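Side-chain contacts in thiamine-binding periplasmic protein (Escherichia coli, PDB 2QRY), which binds thiamine, thiamine phosphate and thiamine diphosphate in the periplasm and serves as the solute-binding component of the ThiBPQ ABC importer: residues A[88-93]-A[113-118]; A[147-152]-A[176-181]. All coordinates share one frame; numbering follows the deposited sequence.

Read from the N terminus, the chain leaves strand 81-86, enters helix 90-96 and returns as a loop at 113-118, where interaction 1 closes an excursion of 19 intervening residues and ties the start of that helix to the loop before strand 121-133. Interaction 2 opens afterwards: helix 144-149 is followed by strand 156-159 and helix 165-178, and the ends of the two helices are tied together across 23 intervening residues that include the thiamine-binding S164 and T165. The centres of interactions 1 and 2 are 28 Å apart, and the contacts stand in series, neither nested nor crossed. L168 of helix 165-178 touches N88 and L89, just before L90.

Interaction 1 of 2, residues A[88-93]-A[113-118]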
loop_
_atom_site.group_PDB
_atom_site.type_symbol
_atom_site.label_atom_id
_atom_site.label_comp_id
_atom_site.label_asym_id
_atom_site.label_seq_id
_atom_site.Cartn_x
_atom_site.Cartn_y
_atom_site.Cartn_z
ATOM N N ASN A 88 3.709 -5.360 -6.416
ATOM C CA ASN A 88 3.491 -5.028 -7.820
ATOM C C ASN A 88 4.646 -4.277 -8.471
ATOM O O ASN A 88 4.681 -4.130 -9.693
ATOM C CB ASN A 88 2.214 -4.196 -7.977
ATOM C CG ASN A 88 0.976 -4.935 -7.515
ATOM O OD1 ASN A 88 0.749 -6.090 -7.885
ATOM N ND2 ASN A 88 0.159 -4.269 -6.708
ATOM N N LEU A 89 5.595 -3.805 -7.672
ATOM C CA LEU A 89 6.711 -3.045 -8.219
ATOM C C LEU A 89 8.043 -3.778 -8.161
ATOM O O LEU A 89 9.055 -3.239 -8.600
ATOM C CB LEU A 89 6.852 -1.721 -7.472
ATOM C CG LEU A 89 5.691 -0.727 -7.495
ATOM C CD1 LEU A 89 5.941 0.356 -6.450
ATOM C CD2 LEU A 89 5.559 -0.120 -8.893
ATOM N N LEU A 90 8.046 -4.995 -7.615
ATOM C CA LEU A 90 9.280 -5.777 -7.477
ATOM C C LEU A 90 10.138 -5.890 -8.738
ATOM O O LEU A 90 11.321 -5.559 -8.718
ATOM C CB LEU A 90 8.967 -7.186 -6.976
ATOM C CG LEU A 90 8.299 -7.334 -5.608
ATOM C CD1 LEU A 90 8.166 -8.825 -5.283
ATOM C CD2 LEU A 90 9.118 -6.626 -4.540
ATOM N N ASP A 91 9.544 -6.363 -9.824
ATOM C CA ASP A 91 10.271 -6.528 -11.074
ATOM C C ASP A 91 10.893 -5.202 -11.501
ATOM O O ASP A 91 12.086 -5.125 -11.809
ATOM C CB ASP A 91 9.317 -7.019 -12.162
ATOM C CG ASP A 91 10.035 -7.721 -13.292
ATOM O OD1 ASP A 91 10.468 -8.876 -13.088
ATOM O OD2 ASP A 91 10.169 -7.120 -14.384
ATOM N N ALA A 92 10.064 -4.161 -11.516
ATOM C CA ALA A 92 10.489 -2.822 -11.905
ATOM C C ALA A 92 11.651 -2.341 -11.043
ATOM O O ALA A 92 12.608 -1.752 -11.555
ATOM C CB ALA A 92 9.321 -1.857 -11.790
ATOM N N ALA A 93 11.567 -2.603 -9.740
ATOM C CA ALA A 93 12.612 -2.196 -8.803
ATOM C C ALA A 93 13.934 -2.929 -9.042
ATOM O O ALA A 93 14.978 -2.295 -9.183
ATOM C CB ALA A 93 12.151 -2.422 -7.364
ATOM N N GLY A 113 0.399 -16.481 0.224
ATOM C CA GLY A 113 0.960 -16.806 -1.071
ATOM C C GLY A 113 2.447 -17.051 -0.936
ATOM O O GLY A 113 3.127 -17.372 -1.908
ATOM N N GLY A 114 2.954 -16.896 0.283
ATOM C CA GLY A 114 4.367 -17.110 0.528
ATOM C C GLY A 114 5.227 -15.953 0.064
ATOM O O GLY A 114 4.724 -14.940 -0.423
ATOM N N TRP A 115 6.536 -16.102 0.215
ATOM C CA TRP A 115 7.452 -15.057 -0.190
ATOM C C TRP A 115 8.872 -15.570 -0.341
ATOM O O TRP A 115 9.471 -16.064 0.612
ATOM C CB TRP A 115 7.414 -13.913 0.825
ATOM C CG TRP A 115 8.219 -12.721 0.412
ATOM C CD1 TRP A 115 9.546 -12.494 0.660
ATOM C CD2 TRP A 115 7.756 -11.605 -0.350
ATOM N NE1 TRP A 115 9.934 -11.303 0.099
ATOM C CE2 TRP A 115 8.856 -10.736 -0.529
ATOM C CE3 TRP A 115 6.516 -11.253 -0.901
ATOM C CZ2 TRP A 115 8.753 -9.533 -1.235
ATOM C CZ3 TRP A 115 6.412 -10.061 -1.604
ATOM C CH2 TRP A 115 7.525 -9.216 -1.764
ATOM N N ASN A 116 9.400 -15.452 -1.553
ATOM C CA ASN A 116 10.760 -15.882 -1.847
ATOM C C ASN A 116 11.444 -14.768 -2.626
ATOM O O ASN A 116 11.254 -14.646 -3.837
ATOM C CB ASN A 116 10.742 -17.168 -2.669
ATOM N N ASN A 117 12.226 -13.949 -1.930
ATOM C CA ASN A 117 12.935 -12.845 -2.572
ATOM C C ASN A 117 14.157 -12.436 -1.756
ATOM O O ASN A 117 14.054 -12.132 -0.568
ATOM C CB ASN A 117 11.997 -11.643 -2.755
ATOM C CG ASN A 117 12.585 -10.576 -3.666
ATOM O OD1 ASN A 117 13.532 -9.874 -3.297
ATOM N ND2 ASN A 117 12.032 -10.459 -4.865
ATOM N N ASP A 118 15.312 -12.423 -2.418
ATOM C CA ASP A 118 16.583 -12.076 -1.787
ATOM C C ASP A 118 16.775 -10.584 -1.528
ATOM O O ASP A 118 17.604 -10.194 -0.698
ATOM C CB ASP A 118 17.736 -12.593 -2.655
#
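At the first turn of helix 90-96 in this periplasmic solute-binding fold, L90 meets W115 of the irregular loop leading into strand 121-133. The two side chains approach from opposite directions, and no hydrogen bond joins the segments; the link is apolar, burying 106 Å² in all. The backbones stay well separated, since even the nearest pair of CA atoms, those of L90 and N117, is 9.3 Å apart, so the side chains must bridge the gap. On the indole, the benzo ring does the touching: CD1 of L90 lies 3.6 Å from CH2 of W115, while the other methyl, CD2, is 4.1 Å from the same CH2. Both methyls thus come to the CH2 corner from one side of the indole plane, obliquely, CD1 the closer. W115 reaches this position because its CG is anti to the backbone N (chi1 -174°), which carries the benzo ring toward the helix although its CB does not point there. The pyrrole side is anchored within the loop region, where NE1 is hydrogen-bonded to O of F120. Strand 243-252 supplies a shared floor, V249 touching both L90 and W115, and P310 of helix 310-328 also packs on L90. The side chain of W115 is about 14 Å from the bound thiamin phosphate, so the contact joins helix and loop without lining the ligand site. N117 completes it: its OD1 is hydrogen-bonded to the backbone N atoms of T119 and F120, the former matching an Asx turn, and the amide's ND2 lies 4.2 Å from CD1 of L90, a loose approach at the margin of the contact.

Interaction 2 of 2, residues A[147-152]-A[176-181]; sequences LVESDQ and KVYGDD
Y178, the last residue of helix 165-178, reaches V148 and E149 at the end of helix 144-149, joining the C-terminal ends of two helices. Its CB points toward segment 147-152, and with CG beside the backbone N (chi1 -73°) the ring extends across the gap. CE1 lies 4.3 Å from CG2 of V148, an apolar contact oblique to the ring, and CE2 lies 3.2 Å from OE2 of E149. The tip meets both residues: OH is 3.6 Å from CB of V148 and donates a short hydrogen bond of 2.5 Å to OE2 of E149. That oxygen sits at the ring edge, in the ring plane, whereas the donor reaches it on the anti side, 35° out of the carboxylate plane; the two planes stand 64° apart. K145 and A185 also touch Y178, and K145 forms a long, weak ion pair with OE1 of E149. If E149 is ionised, as expected of a glutamate near a lysine, the phenol O-H is the natural donor to OE2, while K145 gives OE1 at most weak electrostatic help.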
loop_
_atom_site.group_PDB
_atom_site.type_symbol
_atom_site.label_atom_id
_atom_site.label_comp_id
_atom_site.label_asym_id
_atom_site.label_seq_id
_atom_site.Cartn_x
_atom_site.Cartn_y
_atom_site.Cartn_z
ATOM N N LEU A 147 -20.266 -1.572 -8.960
ATOM C CA LEU A 147 -19.794 -0.217 -8.704
ATOM C C LEU A 147 -19.557 0.534 -10.013
ATOM O O LEU A 147 -19.877 1.717 -10.123
ATOM C CB LEU A 147 -18.498 -0.257 -7.886
ATOM C CG LEU A 147 -17.735 1.050 -7.643
ATOM C CD1 LEU A 147 -16.662 0.839 -6.584
ATOM C CD2 LEU A 147 -17.081 1.513 -8.930
ATOM N N VAL A 148 -19.002 -0.162 -10.998
ATOM C CA VAL A 148 -18.708 0.433 -12.297
ATOM C C VAL A 148 -19.925 0.586 -13.208
ATOM O O VAL A 148 -20.088 1.602 -13.886
ATOM C CB VAL A 148 -17.659 -0.409 -13.073
ATOM C CG1 VAL A 148 -17.523 0.115 -14.500
ATOM C CG2 VAL A 148 -16.313 -0.374 -12.363
ATOM N N GLU A 149 -20.785 -0.425 -13.214
ATOM C CA GLU A 149 -21.944 -0.430 -14.097
ATOM C C GLU A 149 -23.302 0.006 -13.550
ATOM O O GLU A 149 -24.188 0.372 -14.323
ATOM C CB GLU A 149 -22.052 -1.817 -14.727
ATOM C CG GLU A 149 -20.899 -2.108 -15.672
ATOM C CD GLU A 149 -20.684 -3.584 -15.911
ATOM O OE1 GLU A 149 -21.689 -4.319 -16.037
ATOM O OE2 GLU A 149 -19.506 -4.005 -15.980
ATOM N N SER A 150 -23.464 -0.022 -12.232
ATOM C CA SER A 150 -24.727 0.362 -11.603
ATOM C C SER A 150 -25.246 1.713 -12.072
ATOM O O SER A 150 -24.477 2.574 -12.494
ATOM C CB SER A 150 -24.567 0.387 -10.081
ATOM O OG SER A 150 -25.762 0.785 -9.439
ATOM N N ASP A 151 -26.560 1.890 -11.987
ATOM C CA ASP A 151 -27.196 3.138 -12.389
ATOM C C ASP A 151 -27.192 4.104 -11.212
ATOM O O ASP A 151 -27.502 5.285 -11.368
ATOM C CB ASP A 151 -28.638 2.890 -12.834
ATOM C CG ASP A 151 -28.752 1.752 -13.826
ATOM O OD1 ASP A 151 -28.499 0.587 -13.430
ATOM O OD2 ASP A 151 -29.091 2.025 -15.000
ATOM N N GLN A 152 -26.856 3.593 -10.031
ATOM C CA GLN A 152 -26.796 4.423 -8.832
ATOM C C GLN A 152 -25.731 5.500 -9.056
ATOM O O GLN A 152 -24.717 5.247 -9.708
ATOM C CB GLN A 152 -26.410 3.571 -7.618
ATOM C CG GLN A 152 -27.364 2.416 -7.306
ATOM C CD GLN A 152 -28.437 2.777 -6.285
ATOM O OE1 GLN A 152 -29.288 3.636 -6.530
ATOM N NE2 GLN A 152 -28.399 2.115 -5.127
ATOM N N LYS A 176 -7.909 -7.291 -13.711
ATOM C CA LYS A 176 -8.245 -8.671 -13.405
ATOM C C LYS A 176 -9.721 -8.911 -13.721
ATOM O O LYS A 176 -10.086 -9.921 -14.321
ATOM C CB LYS A 176 -8.015 -8.958 -11.917
ATOM C CG LYS A 176 -6.576 -9.200 -11.509
ATOM C CD LYS A 176 -6.074 -10.535 -12.021
ATOM C CE LYS A 176 -4.693 -10.838 -11.475
ATOM N NZ LYS A 176 -4.170 -12.145 -11.942
ATOM N N VAL A 177 -10.557 -7.961 -13.320
ATOM C CA VAL A 177 -11.993 -8.065 -13.499
ATOM C C VAL A 177 -12.533 -7.842 -14.920
ATOM O O VAL A 177 -13.479 -8.520 -15.331
ATOM C CB VAL A 177 -12.707 -7.114 -12.499
ATOM C CG1 VAL A 177 -14.214 -7.120 -12.724
ATOM C CG2 VAL A 177 -12.380 -7.539 -11.076
ATOM N N TYR A 178 -11.941 -6.922 -15.676
ATOM C CA TYR A 178 -12.433 -6.653 -17.025
ATOM C C TYR A 178 -11.556 -7.071 -18.196
ATOM O O TYR A 178 -12.034 -7.143 -19.328
ATOM C CB TYR A 178 -12.761 -5.171 -17.182
ATOM C CG TYR A 178 -14.007 -4.753 -16.450
ATOM C CD1 TYR A 178 -13.961 -4.352 -15.117
ATOM C CD2 TYR A 178 -15.245 -4.786 -17.088
ATOM C CE1 TYR A 178 -15.117 -3.993 -14.440
ATOM C CE2 TYR A 178 -16.407 -4.434 -16.419
ATOM C CZ TYR A 178 -16.339 -4.038 -15.099
ATOM O OH TYR A 178 -17.500 -3.683 -14.454
ATOM N N GLY A 179 -10.283 -7.340 -17.944
ATOM C CA GLY A 179 -9.404 -7.728 -19.032
ATOM C C GLY A 179 -9.343 -6.658 -20.111
ATOM O O GLY A 179 -9.206 -5.469 -19.816
ATOM N N ASP A 180 -9.456 -7.067 -21.370
ATOM C CA ASP A 180 -9.404 -6.110 -22.460
ATOM C C ASP A 180 -10.549 -5.106 -22.454
ATOM O O ASP A 180 -10.551 -4.171 -23.250
ATOM C CB ASP A 180 -9.355 -6.824 -23.812
ATOM C CG ASP A 180 -8.003 -7.465 -24.082
ATOM O OD1 ASP A 180 -6.981 -6.911 -23.623
ATOM O OD2 ASP A 180 -7.961 -8.513 -24.762
ATOM N N ASP A 181 -11.517 -5.289 -21.561
ATOM C CA ASP A 181 -12.639 -4.362 -21.480
ATOM C C ASP A 181 -12.432 -3.286 -20.426
ATOM O O ASP A 181 -13.338 -2.520 -20.133
ATOM C CB ASP A 181 -13.946 -5.107 -21.194
ATOM C CG ASP A 181 -14.539 -5.741 -22.438
ATOM O OD1 ASP A 181 -14.619 -5.045 -23.472
ATOM O OD2 ASP A 181 -14.933 -6.927 -22.383
#